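Local atomic coordinates of putative tryptophan halogenase (Xanthomonas campestris pv. campestris, PDB entry 6Y1W), a protein that probably acts as a flavin-dependent halogenase, binding FAD and chlorinating or brominating an aromatic substrate, as its tryptophan halogenase relatives do. Residues I351-R356 against A386-F391. Residues are numbered along the deposited sequence; the frame is centred on the assembly and turned at random.
Sequences IHLIQR and AHIRDF
Ile-388 meets His-352 and Leu-353 through a single methyl, its CD1, and this methyl accounts for all the close contact between the two helical segments. At Ile-388, CG1 lies anti to the carbonyl carbon (chi1 -65°) and carries Ile-388 CD1 out to 3.7 Å from Leu-353 CD2, where the two side chains pass one another, running in opposite senses. Ile-388 CD1 also approaches the His-352 ring obliquely, 4.2 Å from His-352 CD2. Arg-356 CG, one turn along the same helix as His-352, sits over one face of that imidazole near its rim, 3.4 Å above the plane, while His-352 ND1 bonds Ser-65 OG of helix 65-73. Arg-389 and Asp-390 pair beyond the contact, Arg-389 NE and NH2 gripping one oxygen, Asp-390 OD1, side-on, while Ser-418 holds OD2. The CA atoms of Leu-353 and Ile-388 remain 9.8 Å apart, so helices 350-363 and 371-397 touch lightly here, near the centre of the chain. Helices 25-39 and 65-73 pack on Ile-351, predicted to help bind FAD; helix 417-429 packs on His-387, Arg-389 and Asp-390.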
ATOM      1  N   ILE A 351       3.805  -3.673  21.098  1.00 13.04           N
ATOM      2  CA  ILE A 351       4.850  -2.674  20.877  1.00 15.53           C
ATOM      3  C   ILE A 351       4.774  -2.076  19.479  1.00 15.16           C
ATOM      4  O   ILE A 351       5.027  -0.875  19.298  1.00 14.85           O
ATOM      5  CB  ILE A 351       6.215  -3.301  21.216  1.00 11.83           C
ATOM      6  CG1 ILE A 351       6.378  -3.259  22.737  1.00 15.63           C
ATOM      7  CG2 ILE A 351       7.385  -2.535  20.529  1.00 14.19           C
ATOM      8  CD1 ILE A 351       7.602  -4.028  23.239  1.00 17.77           C
ATOM      9  N   HIS A 352       4.373  -2.868  18.488  1.00 12.99           N
ATOM     10  CA  HIS A 352       4.198  -2.369  17.128  1.00 13.16           C
ATOM     11  C   HIS A 352       3.165  -1.254  17.079  1.00 14.86           C
ATOM     12  O   HIS A 352       3.347  -0.248  16.379  1.00 14.44           O
ATOM     13  CB  HIS A 352       3.785  -3.533  16.235  1.00 14.90           C
ATOM     14  CG  HIS A 352       3.282  -3.095  14.899  1.00 12.56           C
ATOM     15  ND1 HIS A 352       4.124  -2.835  13.839  1.00 13.38           N
ATOM     16  CD2 HIS A 352       2.023  -2.886  14.448  1.00 14.79           C
ATOM     17  CE1 HIS A 352       3.402  -2.484  12.783  1.00 13.75           C
ATOM     18  NE2 HIS A 352       2.123  -2.517  13.127  1.00 14.34           N
ATOM     19  N   LEU A 353       2.052  -1.426  17.800  1.00 12.86           N
ATOM     20  CA  LEU A 353       1.020  -0.407  17.749  1.00 11.42           C
ATOM     21  C   LEU A 353       1.465   0.873  18.430  1.00 14.10           C
ATOM     22  O   LEU A 353       1.066   1.949  17.995  1.00 15.47           O
ATOM     23  CB  LEU A 353      -0.276  -0.921  18.372  1.00 14.44           C
ATOM     24  CG  LEU A 353      -0.990  -1.879  17.409  1.00 15.08           C
ATOM     25  CD1 LEU A 353      -2.019  -2.703  18.188  1.00 16.62           C
ATOM     26  CD2 LEU A 353      -1.631  -1.177  16.211  1.00 16.36           C
ATOM     27  N   ILE A 354       2.294   0.778  19.477  1.00 13.58           N
ATOM     28  CA  ILE A 354       2.920   1.979  20.039  1.00 11.75           C
ATOM     29  C   ILE A 354       3.795   2.650  18.989  1.00 12.44           C
ATOM     30  O   ILE A 354       3.714   3.867  18.758  1.00 13.63           O
ATOM     31  CB  ILE A 354       3.738   1.619  21.293  1.00 14.17           C
ATOM     32  CG1 ILE A 354       2.797   1.153  22.415  1.00 14.09           C
ATOM     33  CG2 ILE A 354       4.491   2.882  21.773  1.00 13.07           C
ATOM     34  CD1 ILE A 354       3.552   0.480  23.601  1.00 16.66           C
ATOM     35  N   GLN A 355       4.677   1.865  18.357  1.00 12.33           N
ATOM     36  CA  GLN A 355       5.589   2.412  17.359  1.00 13.27           C
ATOM     37  C   GLN A 355       4.824   3.079  16.230  1.00 15.18           C
ATOM     38  O   GLN A 355       5.194   4.176  15.788  1.00 14.78           O
ATOM     39  CB  GLN A 355       6.468   1.301  16.795  1.00 17.64           C
ATOM     40  CG  GLN A 355       7.163   1.699  15.500  1.00 15.43           C
ATOM     41  CD  GLN A 355       8.094   0.608  15.001  1.00 16.80           C
ATOM     42  OE1 GLN A 355       8.512  -0.289  15.780  1.00 17.64           O
ATOM     43  NE2 GLN A 355       8.480   0.692  13.722  1.00 21.37           N
ATOM     44  N   ARG A 356       3.744   2.437  15.742  1.00 14.19           N
ATOM     45  CA  ARG A 356       2.992   3.066  14.645  1.00 14.39           C
ATOM     46  C   ARG A 356       2.418   4.414  15.068  1.00 15.44           C
ATOM     47  O   ARG A 356       2.432   5.378  14.292  1.00 15.48           O
ATOM     48  CB  ARG A 356       1.850   2.164  14.163  1.00 16.91           C
ATOM     49  CG  ARG A 356       2.326   0.887  13.483  1.00 15.52           C
ATOM     50  CD  ARG A 356       3.125   1.168  12.188  1.00 18.27           C
ATOM     51  NE  ARG A 356       2.318   1.991  11.301  1.00 22.75           N
ATOM     52  CZ  ARG A 356       2.760   3.067  10.657  1.00 25.85           C
ATOM     53  NH1 ARG A 356       4.023   3.472  10.801  1.00 26.02           N
ATOM     54  NH2 ARG A 356       1.920   3.747   9.873  1.00 25.62           N
ATOM     55  N   ALA A 386      -8.094  -1.967  12.559  1.00 22.67           N
ATOM     56  CA  ALA A 386      -9.180  -2.854  12.172  1.00 24.09           C
ATOM     57  C   ALA A 386      -8.632  -4.042  11.409  1.00 19.90           C
ATOM     58  O   ALA A 386      -9.130  -5.166  11.546  1.00 20.28           O
ATOM     59  CB  ALA A 386     -10.210  -2.107  11.334  1.00 23.92           C
ATOM     60  N   HIS A 387      -7.598  -3.811  10.596  1.00 17.51           N
ATOM     61  CA  HIS A 387      -6.961  -4.910   9.881  1.00 16.79           C
ATOM     62  C   HIS A 387      -6.303  -5.902  10.851  1.00 17.18           C
ATOM     63  O   HIS A 387      -6.384  -7.128  10.664  1.00 19.04           O
ATOM     64  CB  HIS A 387      -5.917  -4.372   8.918  1.00 21.41           C
ATOM     65  CG  HIS A 387      -4.913  -5.397   8.573  1.00 26.93           C
ATOM     66  ND1 HIS A 387      -5.196  -6.412   7.690  1.00 24.50           N
ATOM     67  CD2 HIS A 387      -3.667  -5.641   9.059  1.00 22.73           C
ATOM     68  CE1 HIS A 387      -4.153  -7.222   7.614  1.00 26.65           C
ATOM     69  NE2 HIS A 387      -3.215  -6.775   8.428  1.00 19.95           N
ATOM     70  N   ILE A 388      -5.601  -5.394  11.865  1.00 17.85           N
ATOM     71  CA  ILE A 388      -5.002  -6.306  12.835  1.00 14.90           C
ATOM     72  C   ILE A 388      -6.086  -7.036  13.626  1.00 14.85           C
ATOM     73  O   ILE A 388      -5.987  -8.256  13.852  1.00 14.47           O
ATOM     74  CB  ILE A 388      -4.029  -5.531  13.741  1.00 14.54           C
ATOM     75  CG1 ILE A 388      -2.856  -5.016  12.900  1.00 16.81           C
ATOM     76  CG2 ILE A 388      -3.453  -6.382  14.803  1.00 16.77           C
ATOM     77  CD1 ILE A 388      -2.008  -3.901  13.676  1.00 17.37           C
ATOM     78  N   ARG A 389      -7.143  -6.311  14.026  1.00 13.86           N
ATOM     79  CA  ARG A 389      -8.290  -6.922  14.705  1.00 13.45           C
ATOM     80  C   ARG A 389      -8.800  -8.121  13.921  1.00 14.67           C
ATOM     81  O   ARG A 389      -9.025  -9.202  14.497  1.00 16.08           O
ATOM     82  CB  ARG A 389      -9.409  -5.885  14.889  1.00 15.87           C
ATOM     83  CG  ARG A 389     -10.681  -6.492  15.534  1.00 15.57           C
ATOM     84  CD  ARG A 389     -11.901  -5.679  15.173  1.00 18.49           C
ATOM     85  NE  ARG A 389     -12.147  -5.774  13.745  1.00 17.53           N
ATOM     86  CZ  ARG A 389     -12.896  -4.896  13.066  1.00 19.48           C
ATOM     87  NH1 ARG A 389     -13.463  -3.887  13.749  1.00 21.88           N
ATOM     88  NH2 ARG A 389     -13.090  -5.044  11.737  1.00 20.84           N
ATOM     89  N   ASP A 390      -8.969  -7.954  12.592  1.00 16.13           N
ATOM     90  CA  ASP A 390      -9.532  -9.037  11.784  1.00 16.78           C
ATOM     91  C   ASP A 390      -8.629 -10.254  11.821  1.00 17.50           C
ATOM     92  O   ASP A 390      -9.108 -11.397  11.816  1.00 16.18           O
ATOM     93  CB  ASP A 390      -9.745  -8.587  10.337  1.00 15.32           C
ATOM     94  CG  ASP A 390     -10.969  -7.686  10.169  1.00 16.81           C
ATOM     95  OD1 ASP A 390     -11.695  -7.445  11.166  1.00 17.65           O
ATOM     96  OD2 ASP A 390     -11.142  -7.188   9.021  1.00 21.25           O
ATOM     97  N   PHE A 391      -7.312 -10.032  11.831  1.00 16.38           N
ATOM     98  CA  PHE A 391      -6.385 -11.150  11.830  1.00 14.52           C
ATOM     99  C   PHE A 391      -6.408 -11.890  13.170  1.00 13.94           C
ATOM    100  O   PHE A 391      -6.239 -13.122  13.210  1.00 14.22           O
ATOM    101  CB  PHE A 391      -4.970 -10.636  11.512  1.00 12.77           C
ATOM    102  CG  PHE A 391      -4.058 -11.719  10.938  1.00 12.75           C
ATOM    103  CD1 PHE A 391      -4.017 -11.941   9.568  1.00 14.52           C
ATOM    104  CD2 PHE A 391      -3.252 -12.498  11.779  1.00 15.66           C
ATOM    105  CE1 PHE A 391      -3.183 -12.945   9.039  1.00 19.65           C
ATOM    106  CE2 PHE A 391      -2.429 -13.477  11.268  1.00 13.72           C
ATOM    107  CZ  PHE A 391      -2.382 -13.708   9.897  1.00 14.32           C
TER